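Local coordinates for oxalate biosynthetic component 1 (Burkholderia thailandensis, PDB 5IKY), which produces oxalate in quorum sensing-dependent oxalogenesis, combining a serine hydrolase of the alpha/beta-hydrolase type with an additional lyase activity, at residues A[712-715]-A[716-719]; A[855-858]-A[859-862]. One frame throughout, in Å; residues are numbered along the deposited sequence.

Contact 1: residues A[712-715]-A[716-719]; sequences SPRY and SATM
Met719 CG rests over one face of the Tyr715 ring, 4.0 Å from the ring centroid and displaced toward the hydroxyl-bearing CZ, a CH-pi contact between residues one helical turn apart. The sulfur follows at an oblique angle, Met719 SD lying 4.8 Å from the same centroid as a Met-aromatic contact, and the chain, bent at chi2 and chi3, carries Met719 CE to 3.8 Å from Tyr715 OH. With CG anti to the backbone N (chi1 176°), the tyrosine ring lies along the side of the turn where Met719 emerges, while its hydroxyl is hydrogen-bonded to Ala1002 O. This is the buried, close-packed part, with Phe535 of helix 530-541 against Met719 as well. The geometry is that of a helix start: a type I turn from Ser712 to Tyr715 leads into helix 715-734 of the cap domain, with Arg714 at the N-cap. Arg714 O takes Thr718 N at 2.9 Å, and Met719 N reaches Tyr715 O at 3.0 Å. Thr718 OG1 is modelled just 2.4 Å from Arg714 O, too short for that second bond to be judged reliably. On the looser side, Arg714 doubles back through bends at chi2 and chi3 (-73° and -63°), laying its guanidinium flat over the methyl of Ala717, with CZ 3.6 Å from CB; NH2 is hydrogen-bonded to Tyr545 O. Pro713, at the corner of the turn, is exposed. An ordered water donates to Pro713 O and accepts a hydrogen bond from Ala717 N at 2.9 Å, bridging the turn to the helix's first-turn amide.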
ATOM      1  N   SER A 712      -5.347  -8.462  17.493  1.00 50.06           N
ATOM      2  CA  SER A 712      -6.383  -9.138  18.265  1.00 47.81           C
ATOM      3  C   SER A 712      -5.810  -9.830  19.501  1.00 57.27           C
ATOM      4  O   SER A 712      -4.724 -10.407  19.445  1.00 75.37           O
ATOM      5  CB  SER A 712      -7.109 -10.163  17.394  1.00 44.03           C
ATOM      6  OG  SER A 712      -7.907 -11.015  18.192  1.00 73.77           O
ATOM      7  N   PRO A 713      -6.546  -9.772  20.622  1.00 56.79           N
ATOM      8  CA  PRO A 713      -6.146 -10.428  21.875  1.00 53.78           C
ATOM      9  C   PRO A 713      -5.969 -11.935  21.715  1.00 60.56           C
ATOM     10  O   PRO A 713      -5.045 -12.510  22.292  1.00 67.08           O
ATOM     11  CB  PRO A 713      -7.314 -10.123  22.823  1.00 47.11           C
ATOM     12  CG  PRO A 713      -7.954  -8.900  22.259  1.00 44.95           C
ATOM     13  CD  PRO A 713      -7.805  -9.020  20.771  1.00 54.17           C
ATOM     14  N   ARG A 714      -6.843 -12.558  20.932  1.00 48.06           N
ATOM     15  CA  ARG A 714      -6.825 -14.009  20.753  1.00 56.31           C
ATOM     16  C   ARG A 714      -6.074 -14.459  19.505  1.00 61.01           C
ATOM     17  O   ARG A 714      -6.183 -15.617  19.104  1.00 60.28           O
ATOM     18  CB  ARG A 714      -8.258 -14.549  20.696  1.00 49.28           C
ATOM     19  CG  ARG A 714      -8.948 -14.640  22.042  1.00 45.88           C
ATOM     20  CD  ARG A 714      -8.381 -15.781  22.863  1.00 46.96           C
ATOM     21  NE  ARG A 714      -8.610 -17.076  22.230  1.00 60.91           N
ATOM     22  CZ  ARG A 714      -8.225 -18.234  22.753  1.00 62.00           C
ATOM     23  NH1 ARG A 714      -7.593 -18.255  23.917  1.00 64.41           N
ATOM     24  NH2 ARG A 714      -8.469 -19.370  22.115  1.00 61.59           N
ATOM     25  N   TYR A 715      -5.314 -13.553  18.895  1.00 56.43           N
ATOM     26  CA  TYR A 715      -4.682 -13.844  17.611  1.00 55.49           C
ATOM     27  C   TYR A 715      -3.695 -15.008  17.676  1.00 51.44           C
ATOM     28  O   TYR A 715      -3.810 -15.965  16.910  1.00 50.92           O
ATOM     29  CB  TYR A 715      -3.964 -12.610  17.064  1.00 50.49           C
ATOM     30  CG  TYR A 715      -3.221 -12.893  15.779  1.00 45.42           C
ATOM     31  CD1 TYR A 715      -3.904 -13.032  14.578  1.00 43.97           C
ATOM     32  CD2 TYR A 715      -1.838 -13.045  15.769  1.00 45.56           C
ATOM     33  CE1 TYR A 715      -3.230 -13.301  13.398  1.00 47.23           C
ATOM     34  CE2 TYR A 715      -1.156 -13.317  14.596  1.00 45.58           C
ATOM     35  CZ  TYR A 715      -1.857 -13.442  13.413  1.00 51.60           C
ATOM     36  OH  TYR A 715      -1.186 -13.712  12.242  1.00 49.55           O
ATOM     37  N   SER A 716      -2.724 -14.919  18.579  1.00 52.62           N
ATOM     38  CA  SER A 716      -1.688 -15.945  18.677  1.00 54.08           C
ATOM     39  C   SER A 716      -2.261 -17.295  19.094  1.00 54.96           C
ATOM     40  O   SER A 716      -1.881 -18.329  18.549  1.00 65.99           O
ATOM     41  CB  SER A 716      -0.599 -15.516  19.661  1.00 52.83           C
ATOM     42  OG  SER A 716       0.141 -14.420  19.151  1.00 57.63           O
ATOM     43  N   ALA A 717      -3.175 -17.276  20.060  1.00 59.72           N
ATOM     44  CA  ALA A 717      -3.827 -18.499  20.520  1.00 60.03           C
ATOM     45  C   ALA A 717      -4.597 -19.164  19.385  1.00 63.42           C
ATOM     46  O   ALA A 717      -4.555 -20.385  19.227  1.00 55.82           O
ATOM     47  CB  ALA A 717      -4.754 -18.203  21.688  1.00 48.90           C
ATOM     48  N   THR A 718      -5.296 -18.355  18.596  1.00 53.01           N
ATOM     49  CA  THR A 718      -6.049 -18.861  17.455  1.00 46.54           C
ATOM     50  C   THR A 718      -5.121 -19.522  16.443  1.00 62.65           C
ATOM     51  O   THR A 718      -5.407 -20.609  15.940  1.00 47.15           O
ATOM     52  CB  THR A 718      -6.843 -17.742  16.756  1.00 45.36           C
ATOM     53  OG1 THR A 718      -7.615 -17.021  17.722  1.00 50.80           O
ATOM     54  CG2 THR A 718      -7.771 -18.325  15.704  1.00 50.06           C
ATOM     55  N   MET A 719      -4.002 -18.864  16.153  1.00 54.25           N
ATOM     56  CA  MET A 719      -3.033 -19.390  15.199  1.00 52.43           C
ATOM     57  C   MET A 719      -2.383 -20.661  15.738  1.00 58.46           C
ATOM     58  O   MET A 719      -2.133 -21.607  14.989  1.00 52.42           O
ATOM     59  CB  MET A 719      -1.969 -18.338  14.875  1.00 47.37           C
ATOM     60  CG  MET A 719      -2.507 -17.119  14.134  1.00 46.20           C
ATOM     61  SD  MET A 719      -3.008 -17.477  12.438  1.00 63.02           S
ATOM     62  CE  MET A 719      -1.429 -17.425  11.592  1.00 46.15           C
TER
HETATM   63  O   HOH W   1      -3.408 -14.982  21.830  1.00 56.62           O

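Contact 2: residues A[855-858]-A[859-862]; sequences NRFA and LNAD
Arg856 O is shared by two amides: Asn860 N donates to it at 3.2 Å, and Leu859 N adds a weak bond at 3.3 Å. The main bond of Leu859 N goes instead to Asn855 O, at 3.0 Å, so this N-H is split between two carbonyls. Two residues on, Ala861 N is divided likewise, reaching Phe857 O at 3.1 Å and, weakly, Ala858 O. Asp862 N then turns to Leu859 O at 3.2 Å, a three-residue span that tightens the backbone where Ala861 leaves helical geometry. These mixed spans mark the C-terminal end of helix 849-860. Side chains add little: Asn860 CB comes to 3.2 Å from Phe857 O, and Leu859 CB sits near the carbonyls of Asn855 and Arg856. A chi1 of -82° places Asn860 CG beside its backbone N, so that the amide lies back alongside the preceding turn, where OD1 accepts Asp979 N and ND2 donates to Gly1003 O. Asp862 OD2 receives both Ile866 N and Tyr867 N of the loop that follows. Leu859 and Arg856 pack on helix 937-955, which follows strand 929-935 of the mixed hydrolase sheet, and Asn855 OD1 accepts Gln943 NE2 from that helix.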
ATOM      1  N   ASN A 855       4.451 -24.202  18.129  1.00 65.77           N
ATOM      2  CA  ASN A 855       5.327 -23.837  19.235  1.00 63.82           C
ATOM      3  C   ASN A 855       5.575 -22.335  19.272  1.00 70.24           C
ATOM      4  O   ASN A 855       5.544 -21.709  20.333  1.00 65.17           O
ATOM      5  CB  ASN A 855       6.655 -24.586  19.124  1.00 70.19           C
ATOM      6  CG  ASN A 855       7.621 -24.219  20.224  1.00 83.66           C
ATOM      7  OD1 ASN A 855       8.590 -23.493  20.000  1.00 86.28           O
ATOM      8  ND2 ASN A 855       7.361 -24.715  21.426  1.00 90.25           N
ATOM      9  N   ARG A 856       5.809 -21.772  18.091  1.00 66.97           N
ATOM     10  CA  ARG A 856       6.019 -20.342  17.915  1.00 57.53           C
ATOM     11  C   ARG A 856       4.856 -19.523  18.476  1.00 66.31           C
ATOM     12  O   ARG A 856       5.047 -18.650  19.323  1.00 54.30           O
ATOM     13  CB  ARG A 856       6.211 -20.031  16.429  1.00 56.27           C
ATOM     14  CG  ARG A 856       7.418 -19.178  16.100  1.00 55.11           C
ATOM     15  CD  ARG A 856       7.555 -19.006  14.592  1.00 57.04           C
ATOM     16  NE  ARG A 856       6.365 -18.394  14.004  1.00 81.93           N
ATOM     17  CZ  ARG A 856       6.175 -18.229  12.699  1.00 75.88           C
ATOM     18  NH1 ARG A 856       7.096 -18.631  11.836  1.00 71.38           N
ATOM     19  NH2 ARG A 856       5.061 -17.664  12.254  1.00 81.34           N
ATOM     20  N   PHE A 857       3.650 -19.816  17.998  1.00 53.20           N
ATOM     21  CA  PHE A 857       2.457 -19.075  18.401  1.00 64.94           C
ATOM     22  C   PHE A 857       2.045 -19.365  19.840  1.00 69.30           C
ATOM     23  O   PHE A 857       1.506 -18.495  20.523  1.00 70.82           O
ATOM     24  CB  PHE A 857       1.295 -19.389  17.458  1.00 51.02           C
ATOM     25  CG  PHE A 857       1.409 -18.725  16.116  1.00 53.71           C
ATOM     26  CD1 PHE A 857       1.250 -17.355  15.994  1.00 49.34           C
ATOM     27  CD2 PHE A 857       1.670 -19.469  14.976  1.00 50.32           C
ATOM     28  CE1 PHE A 857       1.352 -16.738  14.764  1.00 48.64           C
ATOM     29  CE2 PHE A 857       1.774 -18.857  13.741  1.00 59.18           C
ATOM     30  CZ  PHE A 857       1.615 -17.490  13.634  1.00 55.27           C
ATOM     31  N   ALA A 858       2.289 -20.588  20.297  1.00 64.50           N
ATOM     32  CA  ALA A 858       1.980 -20.955  21.673  1.00 63.72           C
ATOM     33  C   ALA A 858       2.873 -20.180  22.635  1.00 65.10           C
ATOM     34  O   ALA A 858       2.452 -19.818  23.734  1.00 60.64           O
ATOM     35  CB  ALA A 858       2.143 -22.452  21.879  1.00 55.51           C
ATOM     36  N   LEU A 859       4.108 -19.929  22.212  1.00 67.63           N
ATOM     37  CA  LEU A 859       5.043 -19.139  23.003  1.00 69.46           C
ATOM     38  C   LEU A 859       4.561 -17.697  23.084  1.00 69.01           C
ATOM     39  O   LEU A 859       4.663 -17.055  24.131  1.00 72.96           O
ATOM     40  CB  LEU A 859       6.448 -19.199  22.404  1.00 69.84           C
ATOM     41  CG  LEU A 859       7.559 -18.552  23.234  1.00 63.14           C
ATOM     42  CD1 LEU A 859       7.706 -19.264  24.569  1.00 59.83           C
ATOM     43  CD2 LEU A 859       8.874 -18.552  22.474  1.00 67.27           C
ATOM     44  N   ASN A 860       4.037 -17.195  21.970  1.00 64.57           N
ATOM     45  CA  ASN A 860       3.432 -15.868  21.925  1.00 59.65           C
ATOM     46  C   ASN A 860       2.314 -15.710  22.948  1.00 66.82           C
ATOM     47  O   ASN A 860       2.162 -14.651  23.558  1.00 65.97           O
ATOM     48  CB  ASN A 860       2.875 -15.579  20.529  1.00 63.54           C
ATOM     49  CG  ASN A 860       3.936 -15.105  19.555  1.00 56.35           C
ATOM     50  OD1 ASN A 860       5.132 -15.153  19.839  1.00 74.28           O
ATOM     51  ND2 ASN A 860       3.495 -14.644  18.392  1.00 57.07           N
ATOM     52  N   ALA A 861       1.535 -16.775  23.127  1.00 68.67           N
ATOM     53  CA  ALA A 861       0.347 -16.736  23.974  1.00 67.57           C
ATOM     54  C   ALA A 861       0.663 -17.070  25.425  1.00 66.37           C
ATOM     55  O   ALA A 861      -0.242 -17.213  26.247  1.00 84.24           O
ATOM     56  CB  ALA A 861      -0.709 -17.689  23.437  1.00 62.34           C
ATOM     57  N   ASP A 862       1.949 -17.194  25.736  1.00 69.44           N
ATOM     58  CA  ASP A 862       2.382 -17.506  27.092  1.00 76.37           C
ATOM     59  C   ASP A 862       2.712 -16.225  27.857  1.00 87.61           C
ATOM     60  O   ASP A 862       3.706 -15.562  27.563  1.00 97.65           O
ATOM     61  CB  ASP A 862       3.592 -18.441  27.060  1.00 83.47           C
ATOM     62  CG  ASP A 862       3.879 -19.076  28.406  1.00 96.05           C
ATOM     63  OD1 ASP A 862       2.941 -19.210  29.220  1.00 96.05           O
ATOM     64  OD2 ASP A 862       5.048 -19.447  28.644  1.00 90.09           O
TER

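Overall arrangement
From the N terminus, the chain first makes contact 1, where a turn after strand 704-705 opens helix 715-734 in the cap domain. About 140 residues later, after strands 780-782 and 832-836 of the mixed sheet, contact 2 closes helix 849-860 in the C-terminal, hydrolase-related part. The two are in series, neither nested nor crossed, and each is local, made within eight consecutive residues. Their centres nevertheless lie about 10 Å apart, and they touch: the Phe857 ring packs against Met719, Ser716 OG meets Asn860 with a weak hydrogen bond from ND2, and Ala861 CB approaches Ala717. The start of a cap helix thus abuts the end of a hydrolase helix.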